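Local coordinates for transcriptional regulator (Actinomyces oris, PDB 5V8C), which acts as a LytR-Cps2A-Psr phosphotransferase that mediates glycosylation of a cell wall-anchored surface protein in a Gram-positive bacterium, at residues 49-54 with 83-88; 69-74 with 257-262. All coordinates share one frame; numbering follows the deposited sequence.

Contact 1: 49-54 with 83-88. With PO4 (phosphate ion), chain C.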
loop_
_atom_site.group_PDB
_atom_site.type_symbol
_atom_site.label_atom_id
_atom_site.label_comp_id
_atom_site.label_asym_id
_atom_site.label_seq_id
_atom_site.Cartn_x
_atom_site.Cartn_y
_atom_site.Cartn_z
ATOM N N GLY A 49 12.602 3.387 -14.688
ATOM C CA GLY A 49 13.324 3.689 -13.460
ATOM C C GLY A 49 12.441 4.318 -12.402
ATOM O O GLY A 49 12.327 5.544 -12.333
ATOM N N SER A 50 11.799 3.475 -11.577
ATOM C CA SER A 50 10.910 3.913 -10.499
ATOM C C SER A 50 10.851 2.861 -9.383
ATOM O O SER A 50 11.003 1.670 -9.652
ATOM C CB SER A 50 9.512 4.202 -11.041
ATOM O OG SER A 50 8.806 5.098 -10.198
ATOM N N ARG A 51 10.643 3.301 -8.133
ATOM C CA ARG A 51 10.589 2.400 -6.981
ATOM C C ARG A 51 9.201 2.370 -6.355
ATOM O O ARG A 51 8.494 3.377 -6.374
ATOM C CB ARG A 51 11.632 2.799 -5.926
ATOM C CG ARG A 51 13.052 2.371 -6.256
ATOM C CD ARG A 51 13.895 2.299 -5.000
ATOM N NE ARG A 51 15.314 2.138 -5.307
ATOM C CZ ARG A 51 16.251 1.900 -4.396
ATOM N NH1 ARG A 51 15.926 1.783 -3.115
ATOM N NH2 ARG A 51 17.520 1.767 -4.759
ATOM N N ALA A 52 8.815 1.218 -5.788
ATOM C CA ALA A 52 7.518 1.063 -5.129
ATOM C C ALA A 52 7.664 1.367 -3.637
ATOM O O ALA A 52 8.308 0.609 -2.912
ATOM C CB ALA A 52 6.992 -0.349 -5.336
ATOM N N ASP A 53 7.134 2.512 -3.195
ATOM C CA ASP A 53 7.194 2.927 -1.798
ATOM C C ASP A 53 6.131 2.208 -0.981
ATOM O O ASP A 53 6.380 1.846 0.168
ATOM C CB ASP A 53 7.025 4.452 -1.676
ATOM C CG ASP A 53 8.212 5.261 -2.170
ATOM O OD1 ASP A 53 9.257 4.649 -2.497
ATOM O OD2 ASP A 53 8.105 6.508 -2.214
ATOM N N VAL A 54 4.954 1.979 -1.587
ATOM C CA VAL A 54 3.815 1.322 -0.944
ATOM C C VAL A 54 3.363 0.125 -1.779
ATOM O O VAL A 54 3.185 0.249 -2.991
ATOM C CB VAL A 54 2.661 2.330 -0.723
ATOM C CG1 VAL A 54 1.421 1.644 -0.158
ATOM C CG2 VAL A 54 3.102 3.478 0.185
ATOM N N LEU A 83 16.989 -13.019 -6.167
ATOM C CA LEU A 83 16.359 -12.258 -5.086
ATOM C C LEU A 83 16.390 -10.747 -5.281
ATOM O O LEU A 83 17.453 -10.179 -5.538
ATOM C CB LEU A 83 16.966 -12.607 -3.710
ATOM C CG LEU A 83 16.989 -14.078 -3.285
ATOM C CD1 LEU A 83 17.891 -14.272 -2.092
ATOM C CD2 LEU A 83 15.592 -14.609 -2.980
ATOM N N ASP A 84 15.228 -10.088 -5.071
ATOM C CA ASP A 84 15.082 -8.637 -5.150
ATOM C C ASP A 84 14.244 -8.158 -3.981
ATOM O O ASP A 84 13.390 -8.899 -3.489
ATOM C CB ASP A 84 14.370 -8.204 -6.451
ATOM C CG ASP A 84 15.024 -8.545 -7.788
ATOM O OD1 ASP A 84 16.218 -8.946 -7.792
ATOM O OD2 ASP A 84 14.355 -8.368 -8.838
ATOM N N ARG A 85 14.427 -6.890 -3.578
ATOM C CA ARG A 85 13.571 -6.292 -2.564
ATOM C C ARG A 85 12.305 -5.815 -3.268
ATOM O O ARG A 85 12.370 -5.394 -4.429
ATOM C CB ARG A 85 14.258 -5.114 -1.867
ATOM C CG ARG A 85 15.352 -5.515 -0.890
ATOM C CD ARG A 85 15.891 -4.309 -0.134
ATOM N NE ARG A 85 16.221 -3.213 -1.045
ATOM C CZ ARG A 85 15.955 -1.937 -0.804
ATOM N NH1 ARG A 85 15.392 -1.573 0.341
ATOM N NH2 ARG A 85 16.272 -1.008 -1.697
ATOM N N LEU A 86 11.160 -5.883 -2.568
ATOM C CA LEU A 86 9.856 -5.476 -3.083
ATOM C C LEU A 86 9.883 -4.100 -3.777
ATOM O O LEU A 86 9.319 -3.944 -4.857
ATOM C CB LEU A 86 8.824 -5.487 -1.945
ATOM C CG LEU A 86 7.766 -6.579 -1.981
ATOM C CD1 LEU A 86 8.379 -7.937 -1.755
ATOM C CD2 LEU A 86 6.731 -6.343 -0.916
ATOM N N ALA A 87 10.571 -3.126 -3.180
ATOM C CA ALA A 87 10.671 -1.773 -3.728
ATOM C C ALA A 87 11.427 -1.736 -5.063
ATOM O O ALA A 87 11.108 -0.936 -5.942
ATOM C CB ALA A 87 11.352 -0.860 -2.716
ATOM N N THR A 88 12.416 -2.615 -5.201
ATOM C CA THR A 88 13.303 -2.697 -6.348
ATOM C C THR A 88 12.640 -3.416 -7.533
ATOM O O THR A 88 12.943 -3.082 -8.676
ATOM C CB THR A 88 14.645 -3.277 -5.883
ATOM O OG1 THR A 88 15.511 -2.177 -5.644
ATOM C CG2 THR A 88 15.279 -4.248 -6.873
HETATM P P PO4 C . 16.541 3.351 -0.229
HETATM O O1 PO4 C . 17.985 3.541 -0.891
HETATM O O2 PO4 C . 16.307 1.796 0.066
HETATM O O3 PO4 C . 15.418 3.869 -1.246
HETATM O O4 PO4 C . 16.459 4.159 1.094
#
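A phosphate-binding patch lies at the edge of this contact, where Arg51 and Arg85 bring their guanidinium groups together at one anion. Arg51 NH1 comes within 2.8 Å of phosphate O3, and Arg85 NH2 gives a weak hydrogen bond to O2 of the same ion, 3.3 Å long. Between the two arginines, Arg51 NH1 stands 3.1 Å from Arg85 NH2; both are donors, so this is no hydrogen bond, and the anion probably offsets the two charges. The planes of the guanidinium groups are turned 74° apart, with Arg51 NH1 near the plane of the Arg85 group, at its edge. Thr88 OG1 sits over one face of the Arg51 group, above its centre. The two arginines arrive by different routes: Arg51 runs extended from CG to NE, whereas Arg85 bends at CG-CD (chi3 -49°), which swings its end round to the ion. The phosphate probably came from the crystallisation liquor, but a cluster of arginines is what LCP enzymes use for the pyrophosphate of their lipid-linked substrates, and this site is consistent with that pocket.

Below the arginines the join is backbone. The entry to strand 52-60 meets the turn that follows strand 83-85 through one nearly straight hydrogen bond, Ala52 N to Ala87 O at 3.1 Å. Ala87 O also receives a CA-H...O contact from Arg51 CA at 3.5 Å. In return Ala87 CA gives a CA-H...O contact to Ala52 O, also at 3.5 Å, with Ala87 CB alongside. The turn itself is closed by Thr88 N bonding to Arg85 O. Beyond Ala52, a classic beta bulge sets both Asp53 and Val54 against Gly27 of strand 23-28.

Contact 2: 69-74 with 257-262; sequences NLPRDL and LPTGPR. With PO4 (phosphate ion), chain C.
The side chain of Leu257 packs against those of Leu70, Pro71 and Leu74, three residues of one short run, while Arg72 in the midst of that run leaves the contact altogether and reaches toward a phosphate ion. The type I turn from Pro71 to Leu74 makes this division possible: it brings Pro71 and Leu74 round to residues 257-259 and sends Arg72 the other way. Leu74 N closes the turn on Pro71 O.

Leu257 uses CB, CG and CD1 against the three side chains. Leu257 CG meets Leu70 CD2 at 3.6 Å, Leu257 CB lies 3.7 Å from Pro71 CD, and Leu257 CD1 comes to 4.1 Å from Leu74 CD2. Leu74 and Pro71 both cross it at about a right angle. Thr259 extends the apolar seam with its methyl: Thr259 CG2 is 3.8 Å from Leu74 CD1 and somewhat farther from Pro71 CG. With CG2 anti to the carbonyl carbon (OG1 at chi1 67°), the methyl branch of Thr259 is the one that faces the turn.

A single backbone hydrogen bond, Leu257 N to Asn69 O at 3.2 Å, links the two segments. It continues the parallel pairing of strands 65-70 and 252-256 just where the second strand gives way to loop. The Asn69 amide is engaged as well, ND2 bonding to Asp256 and to Thr193 of helix 182-208. Arg72 NH2 makes a long, weak hydrogen bond of 3.5 Å to phosphate O3.

Helix 272-280 covers Leu257 through Ser274, Leu277 and Leu278, Leu70 packs on Ile55 and Leu57 of strand 52-60, and helix 182-208 flanks Asn69 and Asp73.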
loop_
_atom_site.group_PDB
_atom_site.type_symbol
_atom_site.label_atom_id
_atom_site.label_comp_id
_atom_site.label_asym_id
_atom_site.label_seq_id
_atom_site.Cartn_x
_atom_site.Cartn_y
_atom_site.Cartn_z
ATOM N N ASN A 69 -0.460 -5.026 4.184
ATOM C CA ASN A 69 0.575 -4.066 3.830
ATOM C C ASN A 69 1.901 -4.816 3.760
ATOM O O ASN A 69 2.314 -5.436 4.741
ATOM C CB ASN A 69 0.588 -2.905 4.845
ATOM C CG ASN A 69 1.607 -1.812 4.594
ATOM O OD1 ASN A 69 1.933 -1.462 3.453
ATOM N ND2 ASN A 69 2.089 -1.201 5.668
ATOM N N LEU A 70 2.484 -4.885 2.559
ATOM C CA LEU A 70 3.737 -5.605 2.334
ATOM C C LEU A 70 4.922 -4.654 2.470
ATOM O O LEU A 70 5.006 -3.686 1.709
ATOM C CB LEU A 70 3.741 -6.277 0.956
ATOM C CG LEU A 70 2.666 -7.338 0.700
ATOM C CD1 LEU A 70 2.640 -7.740 -0.767
ATOM C CD2 LEU A 70 2.862 -8.564 1.578
ATOM N N PRO A 71 5.827 -4.883 3.453
ATOM C CA PRO A 71 6.974 -3.971 3.631
ATOM C C PRO A 71 7.887 -3.906 2.402
ATOM O O PRO A 71 8.236 -4.943 1.845
ATOM C CB PRO A 71 7.685 -4.533 4.865
ATOM C CG PRO A 71 7.268 -5.946 4.943
ATOM C CD PRO A 71 5.862 -5.983 4.436
ATOM N N ARG A 72 8.216 -2.681 1.948
ATOM C CA ARG A 72 9.014 -2.411 0.743
ATOM C C ARG A 72 10.434 -3.009 0.773
ATOM O O ARG A 72 10.971 -3.380 -0.272
ATOM C CB ARG A 72 9.062 -0.895 0.456
ATOM C CG ARG A 72 9.792 -0.068 1.531
ATOM C CD ARG A 72 9.884 1.425 1.231
ATOM N NE ARG A 72 10.597 1.721 -0.017
ATOM C CZ ARG A 72 11.921 1.744 -0.144
ATOM N NH1 ARG A 72 12.699 1.453 0.892
ATOM N NH2 ARG A 72 12.477 2.048 -1.309
ATOM N N ASP A 73 11.034 -3.083 1.971
ATOM C CA ASP A 73 12.392 -3.590 2.184
ATOM C C ASP A 73 12.444 -5.115 2.195
ATOM O O ASP A 73 13.529 -5.681 2.135
ATOM C CB ASP A 73 13.010 -2.992 3.464
ATOM C CG ASP A 73 12.103 -3.009 4.690
ATOM O OD1 ASP A 73 11.046 -2.331 4.659
ATOM O OD2 ASP A 73 12.484 -3.643 5.705
ATOM N N LEU A 74 11.271 -5.780 2.214
ATOM C CA LEU A 74 11.178 -7.243 2.211
ATOM C C LEU A 74 11.777 -7.845 0.925
ATOM O O LEU A 74 11.412 -7.443 -0.175
ATOM C CB LEU A 74 9.712 -7.674 2.408
ATOM C CG LEU A 74 9.379 -9.158 2.248
ATOM C CD1 LEU A 74 9.623 -9.930 3.546
ATOM C CD2 LEU A 74 7.959 -9.339 1.759
ATOM N N LEU A 257 2.436 -7.436 7.225
ATOM C CA LEU A 257 3.041 -8.752 7.041
ATOM C C LEU A 257 4.001 -9.012 8.221
ATOM O O LEU A 257 4.902 -8.202 8.463
ATOM C CB LEU A 257 3.811 -8.735 5.709
ATOM C CG LEU A 257 3.825 -9.974 4.800
ATOM C CD1 LEU A 257 5.221 -10.505 4.628
ATOM C CD2 LEU A 257 2.821 -11.031 5.210
ATOM N N PRO A 258 3.765 -10.051 9.041
ATOM C CA PRO A 258 4.638 -10.262 10.211
ATOM C C PRO A 258 6.032 -10.815 9.895
ATOM O O PRO A 258 6.237 -12.030 9.896
ATOM C CB PRO A 258 3.819 -11.198 11.107
ATOM C CG PRO A 258 2.914 -11.915 10.184
ATOM C CD PRO A 258 2.715 -11.082 8.948
ATOM N N THR A 259 7.001 -9.925 9.652
ATOM C CA THR A 259 8.386 -10.340 9.392
ATOM C C THR A 259 9.158 -10.424 10.709
ATOM O O THR A 259 8.762 -9.796 11.691
ATOM C CB THR A 259 9.069 -9.397 8.390
ATOM O OG1 THR A 259 9.236 -8.103 8.975
ATOM C CG2 THR A 259 8.311 -9.290 7.073
ATOM N N GLY A 260 10.251 -11.178 10.717
ATOM C CA GLY A 260 11.101 -11.332 11.894
ATOM C C GLY A 260 11.752 -10.037 12.351
ATOM O O GLY A 260 11.674 -9.027 11.642
ATOM N N PRO A 261 12.383 -10.010 13.552
ATOM C CA PRO A 261 13.001 -8.756 14.024
ATOM C C PRO A 261 13.941 -8.167 12.979
ATOM O O PRO A 261 14.898 -8.824 12.561
ATOM C CB PRO A 261 13.719 -9.174 15.310
ATOM C CG PRO A 261 12.976 -10.371 15.783
ATOM C CD PRO A 261 12.560 -11.097 14.535
ATOM N N ARG A 262 13.580 -6.971 12.476
ATOM C CA ARG A 262 14.273 -6.276 11.388
ATOM C C ARG A 262 15.762 -6.013 11.660
ATOM O O ARG A 262 16.572 -6.084 10.730
ATOM C CB ARG A 262 13.536 -4.981 11.009
HETATM P P PO4 C . 16.541 3.351 -0.229
HETATM O O1 PO4 C . 17.985 3.541 -0.891
HETATM O O2 PO4 C . 16.307 1.796 0.066
HETATM O O3 PO4 C . 15.418 3.869 -1.246
HETATM O O4 PO4 C . 16.459 4.159 1.094
#

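How the contacts relate
The centres of the two contacts lie about 13 Å apart, and their segments alternate along the chain: 49-54, 69-74, 83-88, then 257-262 far downstream. Strands 52-60 and 65-70 are neighbours in the seven-stranded mixed sheet, whose last strand on that side, 252-256, leads into the loop of contact 2. The contacts also touch directly: Leu86 N probably bonds to Leu74 O, and Ala87 N to Arg72 O, so the turn after strand 83-85 is held between 49-54 and 69-74. One phosphate is approached by Arg51 and Arg85 of contact 1 and by Arg72 of contact 2, which makes this end of the sheet a plausible anion-binding pocket.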